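Local coordinates for putative outer membrane protein (LpxR) (Salmonella typhimurium, PDB 3FID) that removes acyl chains from lipid A as an outer-membrane deacylase of the bacterial cell envelope and binds zinc ions, at residues H25-R30 against D284-N289; F176-Y181 against G222-E227; V252-V257 against N273-E278. One frame throughout, in Å; residues are numbered along the deposited sequence.

Interaction 1: H25-R30 against D284-N289; sequences HPAADR and DYSYIN. With ZN (zinc ion), chain F.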
loop_
_atom_site.group_PDB
_atom_site.type_symbol
_atom_site.label_atom_id
_atom_site.label_comp_id
_atom_site.label_asym_id
_atom_site.label_seq_id
_atom_site.Cartn_x
_atom_site.Cartn_y
_atom_site.Cartn_z
ATOM N N HIS A 25 -3.720 -19.321 -6.322
ATOM C CA HIS A 25 -2.600 -19.122 -7.235
ATOM C C HIS A 25 -2.887 -18.136 -8.394
ATOM O O HIS A 25 -1.962 -17.456 -8.842
ATOM C CB HIS A 25 -2.017 -20.464 -7.750
ATOM C CG HIS A 25 -0.646 -20.323 -8.341
ATOM N ND1 HIS A 25 -0.431 -19.992 -9.667
ATOM C CD2 HIS A 25 0.581 -20.426 -7.775
ATOM C CE1 HIS A 25 0.871 -19.900 -9.887
ATOM N NE2 HIS A 25 1.506 -20.159 -8.757
ATOM N N PRO A 26 -4.140 -18.071 -8.905
ATOM C CA PRO A 26 -4.413 -17.095 -9.970
ATOM C C PRO A 26 -4.065 -15.637 -9.633
ATOM O O PRO A 26 -3.616 -14.882 -10.499
ATOM C CB PRO A 26 -5.928 -17.235 -10.178
ATOM C CG PRO A 26 -6.201 -18.709 -9.889
ATOM C CD PRO A 26 -5.312 -18.961 -8.674
ATOM N N ALA A 27 -4.233 -15.263 -8.368
ATOM C CA ALA A 27 -3.873 -13.900 -7.926
ATOM C C ALA A 27 -2.374 -13.604 -8.028
ATOM O O ALA A 27 -1.967 -12.470 -8.238
ATOM C CB ALA A 27 -4.416 -13.630 -6.491
ATOM N N ALA A 28 -1.567 -14.652 -7.911
ATOM C CA ALA A 28 -0.110 -14.557 -8.023
ATOM C C ALA A 28 0.340 -14.538 -9.481
ATOM O O ALA A 28 1.459 -14.150 -9.768
ATOM C CB ALA A 28 0.558 -15.720 -7.292
ATOM N N ASP A 29 -0.548 -14.958 -10.387
ATOM C CA ASP A 29 -0.259 -14.968 -11.801
ATOM C C ASP A 29 -0.393 -13.567 -12.376
ATOM O O ASP A 29 0.120 -13.302 -13.440
ATOM C CB ASP A 29 -1.216 -15.915 -12.538
ATOM C CG ASP A 29 -0.961 -17.384 -12.194
ATOM O OD1 ASP A 29 0.202 -17.752 -11.996
ATOM O OD2 ASP A 29 -1.920 -18.183 -12.077
ATOM N N ARG A 30 -1.102 -12.688 -11.680
ATOM C CA ARG A 30 -1.218 -11.298 -12.125
ATOM C C ARG A 30 -0.008 -10.490 -11.701
ATOM O O ARG A 30 0.808 -10.942 -10.883
ATOM C CB ARG A 30 -2.507 -10.664 -11.600
ATOM C CG ARG A 30 -3.695 -11.230 -12.381
ATOM C CD ARG A 30 -4.840 -10.322 -12.445
ATOM N NE ARG A 30 -4.574 -9.016 -13.037
ATOM C CZ ARG A 30 -4.692 -8.704 -14.323
ATOM N NH1 ARG A 30 -4.447 -7.460 -14.712
ATOM N NH2 ARG A 30 -5.042 -9.606 -15.229
ATOM N N ASP A 284 -8.160 -10.305 -9.593
ATOM C CA ASP A 284 -7.558 -10.031 -8.272
ATOM C C ASP A 284 -6.075 -10.291 -8.374
ATOM O O ASP A 284 -5.642 -11.195 -9.124
ATOM C CB ASP A 284 -8.140 -10.949 -7.182
ATOM C CG ASP A 284 -9.656 -10.877 -7.058
ATOM O OD1 ASP A 284 -10.154 -11.544 -6.131
ATOM O OD2 ASP A 284 -10.366 -10.177 -7.832
ATOM N N TYR A 285 -5.282 -9.520 -7.604
ATOM C CA TYR A 285 -3.856 -9.722 -7.571
ATOM C C TYR A 285 -3.317 -9.682 -6.148
ATOM O O TYR A 285 -3.860 -8.985 -5.293
ATOM C CB TYR A 285 -3.130 -8.703 -8.465
ATOM C CG TYR A 285 -3.285 -7.253 -8.057
ATOM C CD1 TYR A 285 -4.327 -6.478 -8.580
ATOM C CD2 TYR A 285 -2.356 -6.628 -7.211
ATOM C CE1 TYR A 285 -4.464 -5.124 -8.259
ATOM C CE2 TYR A 285 -2.480 -5.243 -6.866
ATOM C CZ TYR A 285 -3.540 -4.504 -7.399
ATOM O OH TYR A 285 -3.726 -3.156 -7.118
ATOM N N SER A 286 -2.275 -10.455 -5.910
ATOM C CA SER A 286 -1.658 -10.556 -4.565
ATOM C C SER A 286 -0.197 -10.081 -4.576
ATOM O O SER A 286 0.537 -10.201 -5.580
ATOM C CB SER A 286 -1.727 -11.995 -4.035
ATOM O OG SER A 286 -1.052 -12.887 -4.918
ATOM N N TYR A 287 0.234 -9.566 -3.433
ATOM C CA TYR A 287 1.601 -9.101 -3.287
ATOM C C TYR A 287 1.929 -9.059 -1.802
ATOM O O TYR A 287 1.034 -9.225 -0.940
ATOM C CB TYR A 287 1.770 -7.703 -3.914
ATOM C CG TYR A 287 0.938 -6.594 -3.269
ATOM C CD1 TYR A 287 -0.386 -6.375 -3.628
ATOM C CD2 TYR A 287 1.502 -5.764 -2.310
ATOM C CE1 TYR A 287 -1.132 -5.336 -3.024
ATOM C CE2 TYR A 287 0.773 -4.743 -1.690
ATOM C CZ TYR A 287 -0.518 -4.534 -2.053
ATOM O OH TYR A 287 -1.157 -3.507 -1.413
ATOM N N ILE A 288 3.196 -8.827 -1.499
ATOM C CA ILE A 288 3.598 -8.642 -0.108
ATOM C C ILE A 288 4.272 -7.307 0.079
ATOM O O ILE A 288 4.724 -6.685 -0.878
ATOM C CB ILE A 288 4.568 -9.725 0.383
ATOM C CG1 ILE A 288 5.891 -9.681 -0.413
ATOM C CG2 ILE A 288 3.904 -11.113 0.324
ATOM C CD1 ILE A 288 7.044 -10.401 0.255
ATOM N N ASN A 289 4.318 -6.862 1.322
ATOM C CA ASN A 289 5.306 -5.863 1.698
ATOM C C ASN A 289 6.083 -6.372 2.918
ATOM O O ASN A 289 5.524 -7.087 3.766
ATOM C CB ASN A 289 4.708 -4.437 1.839
ATOM C CG ASN A 289 3.610 -4.322 2.894
ATOM O OD1 ASN A 289 2.428 -4.579 2.621
ATOM N ND2 ASN A 289 3.986 -3.887 4.097
HETATM ZN ZN ZN F . -1.567 -19.916 -11.413
HETATM O O HOH W 1 0.324 -10.026 -8.188
#
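The flat group at the centre is the peptide carbonyl of Ala27. Ser286 N approaches it from above its plane, 58° out of it, and donates a hydrogen bond to Ala27 O over 3.1 Å. Tyr285 CA, 3.4 Å from the same Ala27 O, adds a C-H...O contact. The Tyr285 ring itself turns away, and its hydroxyl bonds Glu278. Ala27 faces the strand, and its CA lies 3.4 Å from Asp284 O in a second C-H...O contact. This is a short helix, 25-29, laid nearly at right angles across the start of strand 285-295, the last strand of the outer-membrane β-barrel. Arg30 leads the chain off the helix: its CB packs on Tyr285 CB at 3.7 Å and its CD passes Asp284 O at 3.5 Å. A chain bent at chi3 (58°) then carries the guanidinium on to a salt bridge with Asp32. A water sits between Arg30 O, 2.9 Å away, and Ser286 O. On the side of the helix turned from the strand, one turn apart, His25 ND1 and Asp29 OD2 hold a zinc ion, the oxygen at 1.9 Å.

Interaction 2: F176-Y181 against G222-E227; sequences FQYLGY and GVERRE. With CXE (pentaethylene glycol monodecyl ether), chain M; CXE (pentaethylene glycol monodecyl ether), chain L.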
loop_
_atom_site.group_PDB
_atom_site.type_symbol
_atom_site.label_atom_id
_atom_site.label_comp_id
_atom_site.label_asym_id
_atom_site.label_seq_id
_atom_site.Cartn_x
_atom_site.Cartn_y
_atom_site.Cartn_z
ATOM N N PHE A 176 -6.132 9.992 -7.330
ATOM C CA PHE A 176 -7.008 8.949 -6.756
ATOM C C PHE A 176 -8.111 9.562 -5.902
ATOM O O PHE A 176 -7.886 10.525 -5.145
ATOM C CB PHE A 176 -6.235 7.975 -5.847
ATOM C CG PHE A 176 -5.020 7.360 -6.490
ATOM C CD1 PHE A 176 -5.118 6.176 -7.244
ATOM C CD2 PHE A 176 -3.778 7.961 -6.337
ATOM C CE1 PHE A 176 -3.977 5.613 -7.821
ATOM C CE2 PHE A 176 -2.646 7.405 -6.885
ATOM C CZ PHE A 176 -2.725 6.225 -7.634
ATOM N N GLN A 177 -9.285 8.953 -5.978
ATOM C CA GLN A 177 -10.420 9.415 -5.221
ATOM C C GLN A 177 -11.292 8.209 -4.919
ATOM O O GLN A 177 -11.687 7.482 -5.820
ATOM C CB GLN A 177 -11.176 10.506 -5.979
ATOM C CG GLN A 177 -12.289 11.137 -5.171
ATOM C CD GLN A 177 -12.470 12.596 -5.541
ATOM O OE1 GLN A 177 -11.624 13.442 -5.240
ATOM N NE2 GLN A 177 -13.547 12.885 -6.250
ATOM N N TYR A 178 -11.502 7.969 -3.630
ATOM C CA TYR A 178 -12.346 6.871 -3.165
ATOM C C TYR A 178 -12.836 7.069 -1.738
ATOM O O TYR A 178 -12.322 7.913 -0.996
ATOM C CB TYR A 178 -11.654 5.512 -3.336
ATOM C CG TYR A 178 -10.450 5.254 -2.443
ATOM C CD1 TYR A 178 -9.152 5.304 -2.956
ATOM C CD2 TYR A 178 -10.610 4.942 -1.080
ATOM C CE1 TYR A 178 -8.022 5.015 -2.120
ATOM C CE2 TYR A 178 -9.525 4.677 -0.269
ATOM C CZ TYR A 178 -8.230 4.710 -0.797
ATOM O OH TYR A 178 -7.147 4.445 0.036
ATOM N N LEU A 179 -13.856 6.287 -1.385
ATOM C CA LEU A 179 -14.375 6.226 -0.025
ATOM C C LEU A 179 -14.329 4.753 0.370
ATOM O O LEU A 179 -14.854 3.905 -0.354
ATOM C CB LEU A 179 -15.824 6.740 0.041
ATOM C CG LEU A 179 -16.445 6.684 1.453
ATOM C CD1 LEU A 179 -15.760 7.652 2.426
ATOM C CD2 LEU A 179 -17.986 6.928 1.425
ATOM N N GLY A 180 -13.665 4.448 1.476
ATOM C CA GLY A 180 -13.514 3.069 1.918
ATOM C C GLY A 180 -14.093 2.803 3.312
ATOM O O GLY A 180 -14.176 3.693 4.146
ATOM N N TYR A 181 -14.479 1.554 3.553
ATOM C CA TYR A 181 -14.956 1.132 4.872
ATOM C C TYR A 181 -14.534 -0.304 5.068
ATOM O O TYR A 181 -14.542 -1.102 4.136
ATOM C CB TYR A 181 -16.489 1.255 5.009
ATOM C CG TYR A 181 -17.280 0.739 3.826
ATOM C CD1 TYR A 181 -17.868 -0.528 3.835
ATOM C CD2 TYR A 181 -17.440 1.540 2.678
ATOM C CE1 TYR A 181 -18.622 -0.993 2.721
ATOM C CE2 TYR A 181 -18.161 1.089 1.574
ATOM C CZ TYR A 181 -18.750 -0.170 1.603
ATOM O OH TYR A 181 -19.454 -0.558 0.483
ATOM N N GLY A 222 -7.372 -7.992 8.106
ATOM C CA GLY A 222 -8.397 -6.970 7.821
ATOM C C GLY A 222 -8.824 -6.963 6.366
ATOM O O GLY A 222 -8.143 -7.517 5.512
ATOM N N VAL A 223 -9.952 -6.322 6.096
ATOM C CA VAL A 223 -10.465 -6.119 4.733
ATOM C C VAL A 223 -11.111 -4.749 4.706
ATOM O O VAL A 223 -11.743 -4.318 5.698
ATOM C CB VAL A 223 -11.459 -7.221 4.270
ATOM C CG1 VAL A 223 -12.663 -7.406 5.260
ATOM C CG2 VAL A 223 -11.941 -6.964 2.844
ATOM N N GLU A 224 -10.938 -4.053 3.586
ATOM C CA GLU A 224 -11.582 -2.782 3.371
ATOM C C GLU A 224 -12.231 -2.782 1.998
ATOM O O GLU A 224 -11.608 -3.141 1.027
ATOM C CB GLU A 224 -10.568 -1.629 3.457
ATOM C CG GLU A 224 -11.203 -0.261 3.166
ATOM C CD GLU A 224 -10.189 0.877 3.060
ATOM O OE1 GLU A 224 -9.600 1.099 1.983
ATOM O OE2 GLU A 224 -9.983 1.563 4.075
ATOM N N ARG A 225 -13.495 -2.396 1.923
ATOM C CA ARG A 225 -14.122 -2.214 0.611
ATOM C C ARG A 225 -14.043 -0.758 0.186
ATOM O O ARG A 225 -14.536 0.126 0.895
ATOM C CB ARG A 225 -15.601 -2.649 0.672
ATOM C CG ARG A 225 -16.389 -2.244 -0.599
ATOM C CD ARG A 225 -17.574 -3.186 -0.791
ATOM N NE ARG A 225 -17.104 -4.542 -1.019
ATOM C CZ ARG A 225 -17.891 -5.592 -1.195
ATOM N NH1 ARG A 225 -19.212 -5.436 -1.172
ATOM N NH2 ARG A 225 -17.365 -6.793 -1.392
ATOM N N ARG A 226 -13.502 -0.474 -0.990
ATOM C CA ARG A 226 -13.597 0.919 -1.424
ATOM C C ARG A 226 -14.390 1.166 -2.680
ATOM O O ARG A 226 -14.439 0.321 -3.582
ATOM C CB ARG A 226 -12.230 1.585 -1.487
ATOM C CG ARG A 226 -11.235 0.839 -2.294
ATOM C CD ARG A 226 -9.855 1.427 -1.949
ATOM N NE ARG A 226 -8.859 1.094 -2.946
ATOM C CZ ARG A 226 -7.858 0.223 -2.775
ATOM N NH1 ARG A 226 -6.972 0.035 -3.755
ATOM N NH2 ARG A 226 -7.718 -0.437 -1.642
ATOM N N GLU A 227 -15.070 2.307 -2.687
ATOM C CA GLU A 227 -15.885 2.736 -3.821
ATOM C C GLU A 227 -15.066 3.780 -4.551
ATOM O O GLU A 227 -14.785 4.839 -4.009
ATOM C CB GLU A 227 -17.192 3.335 -3.329
ATOM C CG GLU A 227 -18.215 3.509 -4.410
ATOM C CD GLU A 227 -18.744 2.169 -4.959
ATOM O OE1 GLU A 227 -19.443 2.249 -5.997
ATOM O OE2 GLU A 227 -18.448 1.070 -4.372
HETATM C C1 CXE M . -16.496 13.198 18.611
HETATM C C2 CXE M . -17.066 12.741 17.283
HETATM C C3 CXE M . -17.174 11.217 17.211
HETATM C C4 CXE M . -16.820 10.676 15.825
HETATM C C5 CXE M . -17.415 9.289 15.583
HETATM C C6 CXE M . -16.695 8.602 14.425
HETATM C C7 CXE M . -16.970 7.099 14.329
HETATM C C8 CXE M . -16.569 6.580 12.945
HETATM C C9 CXE M . -16.340 5.068 12.882
HETATM C C10 CXE M . -16.992 4.471 11.638
HETATM O O11 CXE M . -16.662 3.089 11.521
HETATM C C12 CXE M . -17.735 2.290 10.993
HETATM C C13 CXE M . -17.341 1.584 9.684
HETATM O O14 CXE M . -17.859 0.249 9.629
HETATM C C15 CXE M . -17.392 -0.501 8.504
HETATM C C16 CXE M . -17.262 -1.994 8.828
HETATM O O17 CXE M . -17.605 -2.765 7.667
HETATM C C18 CXE M . -16.741 -3.874 7.381
HETATM C C19 CXE M . -17.166 -4.556 6.075
HETATM O O20 CXE M . -16.109 -4.532 5.103
HETATM C C21 CXE M . -16.485 -5.001 3.803
HETATM C C22 CXE M . -15.663 -6.249 3.508
HETATM O O23 CXE M . -15.865 -6.737 2.185
HETATM C C24 CXE M . -15.662 -8.146 2.108
HETATM C C25 CXE M . -16.889 -8.778 1.486
HETATM O O26 CXE M . -16.789 -10.188 1.574
HETATM C C1 CXE L . -14.671 -8.469 9.875
HETATM C C2 CXE L . -13.306 -8.644 10.522
HETATM C C3 CXE L . -12.206 -8.515 9.480
HETATM C C4 CXE L . -11.466 -9.819 9.221
HETATM C C5 CXE L . -11.358 -10.066 7.716
HETATM C C6 CXE L . -9.938 -10.444 7.295
HETATM C C7 CXE L . -9.971 -11.354 6.087
HETATM C C8 CXE L . -8.582 -11.737 5.636
HETATM C C9 CXE L . -8.576 -13.165 5.125
HETATM C C10 CXE L . -8.207 -13.268 3.646
HETATM O O11 CXE L . -8.874 -14.402 3.097
HETATM C C12 CXE L . -8.689 -14.596 1.692
HETATM C C13 CXE L . -9.578 -13.686 0.849
HETATM O O14 CXE L . -10.930 -14.152 0.863
HETATM C C15 CXE L . -11.755 -13.488 -0.100
HETATM O O HOH W 2 -7.928 3.255 2.306
#
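Tyr178 OH is gripped twice: it gives its proton to a water 2.7 Å away, and Leu201 N also hydrogen-bonds it. The same water donates to Glu224 OE1, so it ties two neighbouring strands of the β-barrel together through their side chains. Strands 176-188 and 215-228 run antiparallel. Leu179 pairs with Glu227 and Tyr181 with Arg225 as hydrogen-bonded pairs, and the bond from Glu227 N to Leu179 O is short and almost straight (2.8 Å, 176°). Between them, Gly180 and Arg226 form a non-hydrogen-bonded pair with their CA atoms just 4.0 Å apart. Because Gly180 carries no side chain, Glu224 can lay its carboxyl carbon CD 4.1 Å from Gly180 CA.

Arg226 shares the face of Glu224 and Tyr178. Its CG sits between the backbone N and the carbonyl carbon (chi1 53°), and the chain then runs extended to NE. CD thereby lands over the middle of the Tyr178 ring, 3.6 Å from the ring centroid, as a CH-pi contact. The guanidinium carries on past the ring to a salt bridge with Glu254.

The other face carries Leu179, Tyr181, Arg225 and Glu227, and here detergent lies against the barrel, much as membrane lipid probably would. Tyr181 and Arg225 point the same way, side by side, with ring and guanidinium planes 71° apart. Tyr181 OH rests 3.5 Å from Arg225 CD, while Arg225 O lies over one face of the ring, toward its rim. Asp253 holds Arg225 NE in a salt bridge. An ether oxygen of the detergent, O23, lies over one face of this guanidinium, and the detergent carbon C25 comes to 3.5 Å from Arg225 NH2.

Interaction 3: V252-V257 against N273-E278; sequences VDEYRV and NKVTSE. With CXE (pentaethylene glycol monodecyl ether), chain L.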
loop_
_atom_site.group_PDB
_atom_site.type_symbol
_atom_site.label_atom_id
_atom_site.label_comp_id
_atom_site.label_asym_id
_atom_site.label_seq_id
_atom_site.Cartn_x
_atom_site.Cartn_y
_atom_site.Cartn_z
ATOM N N VAL A 252 -13.833 -2.133 -5.055
ATOM C CA VAL A 252 -12.542 -2.808 -4.940
ATOM C C VAL A 252 -12.313 -3.161 -3.451
ATOM O O VAL A 252 -12.411 -2.303 -2.570
ATOM C CB VAL A 252 -11.373 -1.909 -5.512
ATOM C CG1 VAL A 252 -9.998 -2.516 -5.183
ATOM C CG2 VAL A 252 -11.496 -1.729 -7.024
ATOM N N ASP A 253 -12.018 -4.425 -3.186
ATOM C CA ASP A 253 -11.735 -4.899 -1.831
ATOM C C ASP A 253 -10.255 -5.130 -1.678
ATOM O O ASP A 253 -9.598 -5.620 -2.607
ATOM C CB ASP A 253 -12.447 -6.226 -1.564
ATOM C CG ASP A 253 -13.950 -6.089 -1.548
ATOM O OD1 ASP A 253 -14.442 -4.961 -1.377
ATOM O OD2 ASP A 253 -14.630 -7.125 -1.710
ATOM N N GLU A 254 -9.732 -4.788 -0.501
ATOM C CA GLU A 254 -8.324 -5.040 -0.162
ATOM C C GLU A 254 -8.207 -5.852 1.133
ATOM O O GLU A 254 -8.748 -5.453 2.185
ATOM C CB GLU A 254 -7.544 -3.730 -0.020
ATOM C CG GLU A 254 -6.031 -3.951 0.337
ATOM C CD GLU A 254 -5.240 -2.673 0.332
ATOM O OE1 GLU A 254 -5.384 -1.909 -0.629
ATOM O OE2 GLU A 254 -4.438 -2.448 1.267
ATOM N N TYR A 255 -7.508 -6.978 1.050
ATOM C CA TYR A 255 -7.287 -7.867 2.194
ATOM C C TYR A 255 -5.841 -7.759 2.638
ATOM O O TYR A 255 -4.940 -7.686 1.801
ATOM C CB TYR A 255 -7.549 -9.315 1.773
ATOM C CG TYR A 255 -8.987 -9.573 1.451
ATOM C CD1 TYR A 255 -9.830 -10.122 2.417
ATOM C CD2 TYR A 255 -9.523 -9.279 0.178
ATOM C CE1 TYR A 255 -11.157 -10.385 2.146
ATOM C CE2 TYR A 255 -10.866 -9.539 -0.105
ATOM C CZ TYR A 255 -11.674 -10.078 0.894
ATOM O OH TYR A 255 -13.019 -10.336 0.683
ATOM N N ARG A 256 -5.603 -7.759 3.950
ATOM C CA ARG A 256 -4.238 -7.659 4.480
ATOM C C ARG A 256 -4.155 -8.594 5.679
ATOM O O ARG A 256 -5.004 -8.527 6.573
ATOM C CB ARG A 256 -3.884 -6.231 4.956
ATOM C CG ARG A 256 -4.059 -5.123 3.926
ATOM C CD ARG A 256 -3.320 -3.822 4.343
ATOM N NE ARG A 256 -2.833 -3.229 3.092
ATOM C CZ ARG A 256 -1.566 -3.112 2.671
ATOM N NH1 ARG A 256 -1.366 -2.573 1.487
ATOM N NH2 ARG A 256 -0.501 -3.476 3.408
ATOM N N VAL A 257 -3.161 -9.473 5.666
ATOM C CA VAL A 257 -2.890 -10.356 6.767
ATOM C C VAL A 257 -1.403 -10.224 7.053
ATOM O O VAL A 257 -0.562 -10.349 6.131
ATOM C CB VAL A 257 -3.242 -11.830 6.368
ATOM C CG1 VAL A 257 -2.711 -12.819 7.407
ATOM C CG2 VAL A 257 -4.767 -11.977 6.085
ATOM N N ASN A 273 -0.982 -9.425 1.011
ATOM C CA ASN A 273 -2.052 -8.552 0.568
ATOM C C ASN A 273 -2.736 -9.030 -0.689
ATOM O O ASN A 273 -2.100 -9.647 -1.508
ATOM C CB ASN A 273 -1.506 -7.137 0.366
ATOM C CG ASN A 273 -0.684 -6.673 1.552
ATOM O OD1 ASN A 273 -1.116 -6.798 2.697
ATOM N ND2 ASN A 273 0.517 -6.149 1.280
ATOM N N LYS A 274 -4.042 -8.761 -0.804
ATOM C CA LYS A 274 -4.754 -9.010 -2.058
ATOM C C LYS A 274 -5.666 -7.838 -2.385
ATOM O O LYS A 274 -6.410 -7.352 -1.529
ATOM C CB LYS A 274 -5.586 -10.298 -2.011
ATOM C CG LYS A 274 -6.188 -10.672 -3.403
ATOM C CD LYS A 274 -7.102 -11.870 -3.346
ATOM C CE LYS A 274 -8.558 -11.414 -3.115
ATOM N NZ LYS A 274 -9.502 -12.505 -3.504
ATOM N N VAL A 275 -5.636 -7.409 -3.644
ATOM C CA VAL A 275 -6.559 -6.391 -4.095
ATOM C C VAL A 275 -7.466 -7.042 -5.160
ATOM O O VAL A 275 -6.950 -7.697 -6.084
ATOM C CB VAL A 275 -5.782 -5.166 -4.651
ATOM C CG1 VAL A 275 -6.732 -4.144 -5.295
ATOM C CG2 VAL A 275 -4.933 -4.473 -3.496
ATOM N N THR A 276 -8.780 -6.919 -5.014
ATOM C CA THR A 276 -9.687 -7.497 -6.019
ATOM C C THR A 276 -9.643 -6.721 -7.343
ATOM O O THR A 276 -9.225 -5.569 -7.383
ATOM C CB THR A 276 -11.142 -7.710 -5.519
ATOM O OG1 THR A 276 -11.791 -6.451 -5.314
ATOM C CG2 THR A 276 -11.131 -8.542 -4.216
ATOM N N SER A 277 -10.029 -7.377 -8.428
ATOM C CA SER A 277 -9.958 -6.788 -9.755
ATOM C C SER A 277 -10.287 -5.286 -9.797
ATOM O O SER A 277 -11.405 -4.866 -9.483
ATOM C CB SER A 277 -10.898 -7.528 -10.721
ATOM O OG SER A 277 -10.684 -7.053 -12.044
ATOM N N GLU A 278 -9.340 -4.485 -10.256
ATOM C CA GLU A 278 -9.589 -3.021 -10.380
ATOM C C GLU A 278 -10.203 -2.546 -11.706
ATOM O O GLU A 278 -10.505 -1.359 -11.874
ATOM C CB GLU A 278 -8.281 -2.274 -10.109
ATOM C CG GLU A 278 -7.825 -2.500 -8.658
ATOM C CD GLU A 278 -6.656 -1.599 -8.298
ATOM O OE1 GLU A 278 -5.557 -1.862 -8.777
ATOM O OE2 GLU A 278 -6.858 -0.625 -7.544
HETATM C C1 CXE L . -14.671 -8.469 9.875
HETATM C C2 CXE L . -13.306 -8.644 10.522
HETATM C C3 CXE L . -12.206 -8.515 9.480
HETATM C C4 CXE L . -11.466 -9.819 9.221
HETATM C C5 CXE L . -11.358 -10.066 7.716
HETATM C C6 CXE L . -9.938 -10.444 7.295
HETATM C C7 CXE L . -9.971 -11.354 6.087
HETATM C C8 CXE L . -8.582 -11.737 5.636
HETATM C C9 CXE L . -8.576 -13.165 5.125
HETATM C C10 CXE L . -8.207 -13.268 3.646
HETATM O O11 CXE L . -8.874 -14.402 3.097
HETATM C C12 CXE L . -8.689 -14.596 1.692
HETATM C C13 CXE L . -9.578 -13.686 0.849
HETATM O O14 CXE L . -10.930 -14.152 0.863
HETATM C C15 CXE L . -11.755 -13.488 -0.100
#
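Tyr255 leaves its strand with CB 4.0 Å from Lys274 O, the oxygen that receives the Tyr255 N-H in this antiparallel β-hairpin of the barrel wall. Further out the ring divides its neighbours. CD2 meets Lys274 CE at 4.0 Å, with the lysine running alongside, and at the ring edge CE2 comes within 4.2 Å of Thr276 CG2. The detergent comes in at the edge with C7, and from C10, 3.7 Å from Tyr255 CD1, it runs on over one face, where C13 lies off-centre; at the tip Tyr255 OH meets its C15 at 3.5 Å. Lys274 NZ goes on to a salt bridge with Asp284.

The opposite face of the hairpin carries Glu254, Arg256 and Asn273, with Val275 among them. Arg256 NE bonds Glu254 OE2 at 2.6 Å, in the guanidinium plane, a salt bridge between residues two apart on one strand that fixes how the guanidinium is turned. Asn273 OD1 lies over a face of that group without bonding it and is hydrogen-bonded to Ser271 OG; Asn273 ND2 and Arg256 NH2 both hydrogen-bond Asn289 OD1.

Where the pairing ends, Thr276 N still donates to Asp253 O (2.9 Å). The return bond uses a side chain: chi1 of 69° holds the threonine hydroxyl between its own backbone N and carbonyl carbon, and Asp253 N donates to Thr276 OG1 over 2.9 Å at 174°.

In the fold
From the N terminus, the chain enters interaction 1 at 25-30 and completes it only at 284-289, 253 intervening residues later, so the short helix meets the final strand. Interactions 2 and 3 both fall within that span, one after the other without crossing: interaction 2 closes a 40-residue excursion between 176-181 and 222-227, and interaction 3 pairs the two arms of a hairpin, 15 residues apart along the chain. Strands 176-188, 215-228, 251-263, 266-275 and 285-295 stand in order along the barrel wall. Arg226 N bonds Val252 O between interactions 2 and 3, and Asn273 N bonds Tyr287 O between 3 and 1. Strand 285-295 then pairs with strand 2-9, which closes the barrel.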